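Local coordinates for protein putative oxidoreductase FAD-binding subunit (Sulfolobus tokodaii, PDB 4ZOH) that binds FAD as the flavoprotein subunit of a putative oxidoreductase, probably a molybdopterin-dependent enzyme in which the flavin relays electrons, at residues B[86-91]-B[124-129]; B[222-227]-B[240-245]. One frame throughout, in Å; residues are numbered along the deposited sequence.

Overall arrangement
Interactions 1 and 2 follow one another along the chain: interaction 1 is complete in sequence before interaction 2 begins, and the two belong to different domain families. Interaction 1 lies in the FAD-binding part, where the start of helix 88-93 meets the end of helix 119-125. Its centre is about 8 Å from that of the chain. Interaction 2 pairs helices 220-226 and 233-243 of the C-terminal part. Its centre is about 21 Å from that of the chain. The centres of the two contacts are about 19 Å apart and their nearest atoms about 6 Å, and they do not contact each other. Arg218 bridges the gap through salt bridges to Asp127 in interaction 1 and to Glu223 in interaction 2, so the C-terminal helices are tied by charge to the FAD-binding part.

Interaction 1. Residues B[86-91]-B[124-129]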
loop_
_atom_site.group_PDB
_atom_site.type_symbol
_atom_site.label_atom_id
_atom_site.label_comp_id
_atom_site.label_asym_id
_atom_site.label_seq_id
_atom_site.Cartn_x
_atom_site.Cartn_y
_atom_site.Cartn_z
ATOM N N PRO B 86 -34.548 -0.916 -43.646
ATOM C CA PRO B 86 -34.464 0.377 -44.296
ATOM C C PRO B 86 -34.720 1.498 -43.298
ATOM O O PRO B 86 -35.642 1.386 -42.507
ATOM C CB PRO B 86 -35.585 0.288 -45.354
ATOM C CG PRO B 86 -35.539 -1.159 -45.778
ATOM C CD PRO B 86 -35.323 -1.884 -44.460
ATOM N N LEU B 87 -33.893 2.555 -43.358
ATOM C CA LEU B 87 -33.899 3.710 -42.382
ATOM C C LEU B 87 -33.491 3.381 -40.907
ATOM O O LEU B 87 -32.644 4.066 -40.321
ATOM C CB LEU B 87 -35.226 4.494 -42.392
ATOM C CG LEU B 87 -35.259 5.717 -41.507
ATOM C CD1 LEU B 87 -34.249 6.778 -41.943
ATOM C CD2 LEU B 87 -36.638 6.339 -41.428
ATOM N N LEU B 88 -34.160 2.395 -40.332
ATOM C CA LEU B 88 -34.050 2.081 -38.928
ATOM C C LEU B 88 -32.617 1.627 -38.536
ATOM O O LEU B 88 -32.068 2.102 -37.553
ATOM C CB LEU B 88 -35.130 1.043 -38.507
ATOM C CG LEU B 88 -35.205 0.901 -36.952
ATOM C CD1 LEU B 88 -35.609 2.256 -36.375
ATOM C CD2 LEU B 88 -36.160 -0.186 -36.439
ATOM N N SER B 89 -32.040 0.731 -39.320
ATOM C CA SER B 89 -30.671 0.284 -39.091
ATOM C C SER B 89 -29.666 1.403 -39.143
ATOM O O SER B 89 -28.773 1.487 -38.284
ATOM C CB SER B 89 -30.275 -0.795 -40.057
ATOM O OG SER B 89 -31.078 -1.936 -39.815
ATOM N N GLU B 90 -29.786 2.252 -40.163
ATOM C CA GLU B 90 -28.868 3.369 -40.238
ATOM C C GLU B 90 -29.070 4.343 -39.043
ATOM O O GLU B 90 -28.096 4.842 -38.493
ATOM C CB GLU B 90 -29.006 4.067 -41.561
ATOM C CG GLU B 90 -28.185 5.343 -41.707
ATOM C CD GLU B 90 -28.427 5.998 -43.049
ATOM O OE1 GLU B 90 -28.468 5.242 -44.038
ATOM O OE2 GLU B 90 -28.596 7.229 -43.107
ATOM N N THR B 91 -30.314 4.571 -38.637
ATOM C CA THR B 91 -30.620 5.421 -37.509
ATOM C C THR B 91 -29.979 4.855 -36.221
ATOM O O THR B 91 -29.360 5.613 -35.492
ATOM C CB THR B 91 -32.144 5.543 -37.288
ATOM O OG1 THR B 91 -32.704 6.083 -38.476
ATOM C CG2 THR B 91 -32.479 6.491 -36.132
ATOM N N ILE B 124 -41.439 7.504 -36.151
ATOM C CA ILE B 124 -42.648 8.264 -36.502
ATOM C C ILE B 124 -42.851 8.251 -38.009
ATOM O O ILE B 124 -43.977 8.164 -38.473
ATOM C CB ILE B 124 -42.696 9.683 -35.868
ATOM C CG1 ILE B 124 -44.126 10.261 -35.902
ATOM C CG2 ILE B 124 -41.719 10.619 -36.506
ATOM C CD1 ILE B 124 -44.918 10.012 -34.640
ATOM N N ALA B 125 -41.730 8.278 -38.736
ATOM C CA ALA B 125 -41.700 8.280 -40.200
ATOM C C ALA B 125 -42.162 6.953 -40.748
ATOM O O ALA B 125 -42.799 6.884 -41.802
ATOM C CB ALA B 125 -40.313 8.578 -40.697
ATOM N N MET B 126 -41.818 5.895 -40.022
ATOM C CA MET B 126 -42.157 4.557 -40.399
ATOM C C MET B 126 -43.604 4.130 -40.015
ATOM O O MET B 126 -44.032 3.049 -40.403
ATOM C CB MET B 126 -41.109 3.638 -39.795
ATOM C CG MET B 126 -39.764 3.777 -40.470
ATOM S SD MET B 126 -38.448 2.841 -39.670
ATOM C CE MET B 126 -38.373 1.301 -40.657
ATOM N N ASP B 127 -44.353 4.955 -39.276
ATOM C CA ASP B 127 -45.642 4.474 -38.669
ATOM C C ASP B 127 -45.429 3.166 -37.887
ATOM O O ASP B 127 -46.246 2.222 -37.943
ATOM C CB ASP B 127 -46.850 4.319 -39.653
ATOM C CG ASP B 127 -47.008 5.490 -40.635
ATOM O OD1 ASP B 127 -47.031 6.660 -40.193
ATOM O OD2 ASP B 127 -47.070 5.221 -41.866
ATOM N N ALA B 128 -44.304 3.126 -37.158
ATOM C CA ALA B 128 -44.000 2.036 -36.245
ATOM C C ALA B 128 -45.148 1.779 -35.271
ATOM O O ALA B 128 -45.909 2.730 -34.917
ATOM C CB ALA B 128 -42.744 2.367 -35.461
ATOM N N LYS B 129 -45.253 0.511 -34.819
ATOM C CA LYS B 129 -46.144 0.177 -33.685
ATOM C C LYS B 129 -45.416 -0.540 -32.528
ATOM O O LYS B 129 -44.481 -1.317 -32.756
ATOM C CB LYS B 129 -47.284 -0.749 -34.147
ATOM C CG LYS B 129 -48.239 -0.172 -35.182
ATOM C CD LYS B 129 -49.333 -1.206 -35.534
ATOM C CE LYS B 129 -50.213 -0.761 -36.703
ATOM N NZ LYS B 129 -50.645 0.659 -36.544
#
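The flat group met across this contact is the peptide unit of Pro86 and Leu87: the methyl CE of Met126 lies over neither face but at the oxygen edge, 3.3 Å beyond Pro86 O and almost in line with the carbonyl bond. The same oxygen accepts Leu88 N at 2.8 Å, and with Leu87 at phi 66° and psi -53° this is a classic gamma turn just ahead of helix 88-93. Met126 gets there because its chain, extended through SD, swings at chi3 (97°) and lays CE alongside Leu88 CB, 3.9 Å off. The side chains of Leu87 and Met126 run past one another, pointing opposite ways, Leu87 CD2 reaching Met126 CG at 4.2 Å, while the same methyl stands 4.4 Å from Ala125 CB. Leu87 O is gripped twice, by Thr91 N at 2.9 Å and by Thr91 OG1 at 2.7 Å, the hydroxyl lying above the carbonyl plane. Phe174 and Leu194 extend the apolar surroundings of Leu87. Beyond Met126 the chain turns at Asp127, which has positive phi and salt bridges to Arg206 and Arg218. The arrangement is that of a Schellman motif ending one helix, its last turn packed on the N-cap of another within the FAD-binding domain family.

Interaction 2. Residues B[222-227]-B[240-245]; sequences AEEELL and ATRAME
Arg242 reaches across from its helix to Glu224 and Glu225, and NH2 serves both: it donates to Glu224 OE1 at 3.1 Å, with an almost straight N-H...O angle of 174°, and to Glu225 OE1 at 3.2 Å. Both oxygens lie at the edge of the guanidinium, close to its plane. The acceptors are used differently: Glu224 OE1 is met from above its carboxylate plane, whereas Glu225 OE1 offers its anti lone pair. The other oxygen of Glu225, OE2, forms a salt bridge with Lys229. On the remaining sides of the guanidinium Glu245, one turn further on, is held side-on, Arg242 NE to Glu245 OE2 at 2.8 Å and Arg242 NH1 to Glu245 OE1 at 3.1 Å. A water takes the other NH1 hydrogen, 2.7 Å from Arg242 NH1. All five guanidinium N-H groups thus have an acceptor, which fixes the rotation of the group. This salt-bridge network lies beside a close helix-helix contact, where Ala222 CB and Ala243 CB meet at 3.8 Å and their CA atoms are 4.7 Å apart; two alanines let the helices come this near. The pair belongs to the helical part of a domain of the CO dehydrogenase flavoprotein C-terminal family, Ala222 resting on Ile207 of strand 201-210 and Ala243 on Val264 of helix 257-276. A methionine in place of Arg242 would probably leave three carboxylates without their shared positive mate and Glu245 free to turn.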
loop_
_atom_site.group_PDB
_atom_site.type_symbol
_atom_site.label_atom_id
_atom_site.label_comp_id
_atom_site.label_asym_id
_atom_site.label_seq_id
_atom_site.Cartn_x
_atom_site.Cartn_y
_atom_site.Cartn_z
ATOM N N ALA B 222 -43.324 19.395 -45.459
ATOM C CA ALA B 222 -42.287 18.969 -46.386
ATOM C C ALA B 222 -42.818 17.788 -47.198
ATOM O O ALA B 222 -42.546 17.652 -48.418
ATOM C CB ALA B 222 -40.992 18.634 -45.656
ATOM N N GLU B 223 -43.616 16.976 -46.530
ATOM C CA GLU B 223 -44.277 15.849 -47.182
ATOM C C GLU B 223 -45.261 16.220 -48.310
ATOM O O GLU B 223 -45.091 15.749 -49.456
ATOM C CB GLU B 223 -44.918 14.932 -46.148
ATOM C CG GLU B 223 -43.864 14.086 -45.474
ATOM C CD GLU B 223 -44.403 13.362 -44.262
ATOM O OE1 GLU B 223 -45.633 13.115 -44.207
ATOM O OE2 GLU B 223 -43.575 13.026 -43.380
ATOM N N GLU B 224 -46.275 17.027 -47.982
ATOM C CA GLU B 224 -47.124 17.725 -48.969
ATOM C C GLU B 224 -46.352 18.233 -50.187
ATOM O O GLU B 224 -46.656 17.894 -51.292
ATOM C CB GLU B 224 -47.720 18.929 -48.307
ATOM C CG GLU B 224 -49.139 18.772 -47.836
ATOM C CD GLU B 224 -49.656 20.139 -47.476
ATOM O OE1 GLU B 224 -49.539 21.052 -48.314
ATOM O OE2 GLU B 224 -50.113 20.325 -46.340
ATOM N N GLU B 225 -45.292 18.982 -49.972
ATOM C CA GLU B 225 -44.475 19.496 -51.069
ATOM C C GLU B 225 -43.849 18.450 -52.000
ATOM O O GLU B 225 -43.529 18.757 -53.142
ATOM C CB GLU B 225 -43.401 20.383 -50.492
ATOM C CG GLU B 225 -43.314 21.767 -51.066
ATOM C CD GLU B 225 -44.638 22.264 -51.634
ATOM O OE1 GLU B 225 -45.610 22.610 -50.859
ATOM O OE2 GLU B 225 -44.635 22.265 -52.882
ATOM N N LEU B 226 -43.681 17.211 -51.540
ATOM C CA LEU B 226 -42.919 16.280 -52.356
ATOM C C LEU B 226 -43.795 15.182 -52.885
ATOM O O LEU B 226 -43.469 14.573 -53.878
ATOM C CB LEU B 226 -41.742 15.639 -51.574
ATOM C CG LEU B 226 -40.624 16.478 -50.971
ATOM C CD1 LEU B 226 -39.952 15.716 -49.811
ATOM C CD2 LEU B 226 -39.607 16.851 -52.068
ATOM N N LEU B 227 -44.852 14.887 -52.161
ATOM C CA LEU B 227 -45.643 13.708 -52.433
ATOM C C LEU B 227 -46.321 13.761 -53.816
ATOM O O LEU B 227 -47.048 14.704 -54.127
ATOM C CB LEU B 227 -46.687 13.530 -51.362
ATOM C CG LEU B 227 -47.513 12.252 -51.501
ATOM C CD1 LEU B 227 -46.663 10.999 -51.487
ATOM C CD2 LEU B 227 -48.576 12.200 -50.419
ATOM N N ALA B 240 -37.751 21.454 -48.109
ATOM C CA ALA B 240 -36.759 21.665 -47.041
ATOM C C ALA B 240 -37.190 22.890 -46.198
ATOM O O ALA B 240 -37.204 22.831 -44.952
ATOM C CB ALA B 240 -35.327 21.810 -47.598
ATOM N N THR B 241 -37.605 23.961 -46.893
ATOM C CA THR B 241 -38.261 25.137 -46.259
ATOM C C THR B 241 -39.453 24.744 -45.421
ATOM O O THR B 241 -39.546 25.145 -44.247
ATOM C CB THR B 241 -38.605 26.267 -47.305
ATOM O OG1 THR B 241 -37.415 26.583 -48.010
ATOM C CG2 THR B 241 -39.102 27.569 -46.641
ATOM N N ARG B 242 -40.344 23.919 -45.962
ATOM C CA ARG B 242 -41.608 23.665 -45.245
ATOM C C ARG B 242 -41.467 22.753 -44.044
ATOM O O ARG B 242 -42.364 22.699 -43.173
ATOM C CB ARG B 242 -42.699 23.156 -46.194
ATOM C CG ARG B 242 -43.143 24.242 -47.163
ATOM C CD ARG B 242 -44.460 23.918 -47.774
ATOM N NE ARG B 242 -45.443 23.914 -46.715
ATOM C CZ ARG B 242 -46.610 23.301 -46.824
ATOM N NH1 ARG B 242 -47.448 23.329 -45.799
ATOM N NH2 ARG B 242 -46.923 22.664 -47.960
ATOM N N ALA B 243 -40.353 22.023 -43.994
ATOM C CA ALA B 243 -40.036 21.164 -42.833
ATOM C C ALA B 243 -39.923 22.026 -41.525
ATOM O O ALA B 243 -40.302 21.582 -40.441
ATOM C CB ALA B 243 -38.738 20.388 -43.129
ATOM N N MET B 244 -39.427 23.265 -41.645
ATOM C CA MET B 244 -39.367 24.246 -40.533
ATOM C C MET B 244 -40.702 24.513 -39.870
ATOM O O MET B 244 -40.727 24.870 -38.687
ATOM C CB MET B 244 -38.741 25.561 -40.987
ATOM C CG MET B 244 -37.360 25.372 -41.529
ATOM S SD MET B 244 -36.354 26.833 -41.487
ATOM C CE MET B 244 -37.283 27.794 -42.693
ATOM N N GLU B 245 -41.801 24.278 -40.601
ATOM C CA GLU B 245 -43.139 24.495 -40.063
ATOM C C GLU B 245 -43.438 23.531 -38.955
ATOM O O GLU B 245 -44.213 23.870 -38.050
ATOM C CB GLU B 245 -44.233 24.370 -41.125
ATOM C CG GLU B 245 -44.079 25.345 -42.281
ATOM C CD GLU B 245 -44.995 25.036 -43.454
ATOM O OE1 GLU B 245 -45.972 24.261 -43.289
ATOM O OE2 GLU B 245 -44.732 25.576 -44.546
HETATM O O HOH W 1 -50.058 22.647 -45.690
#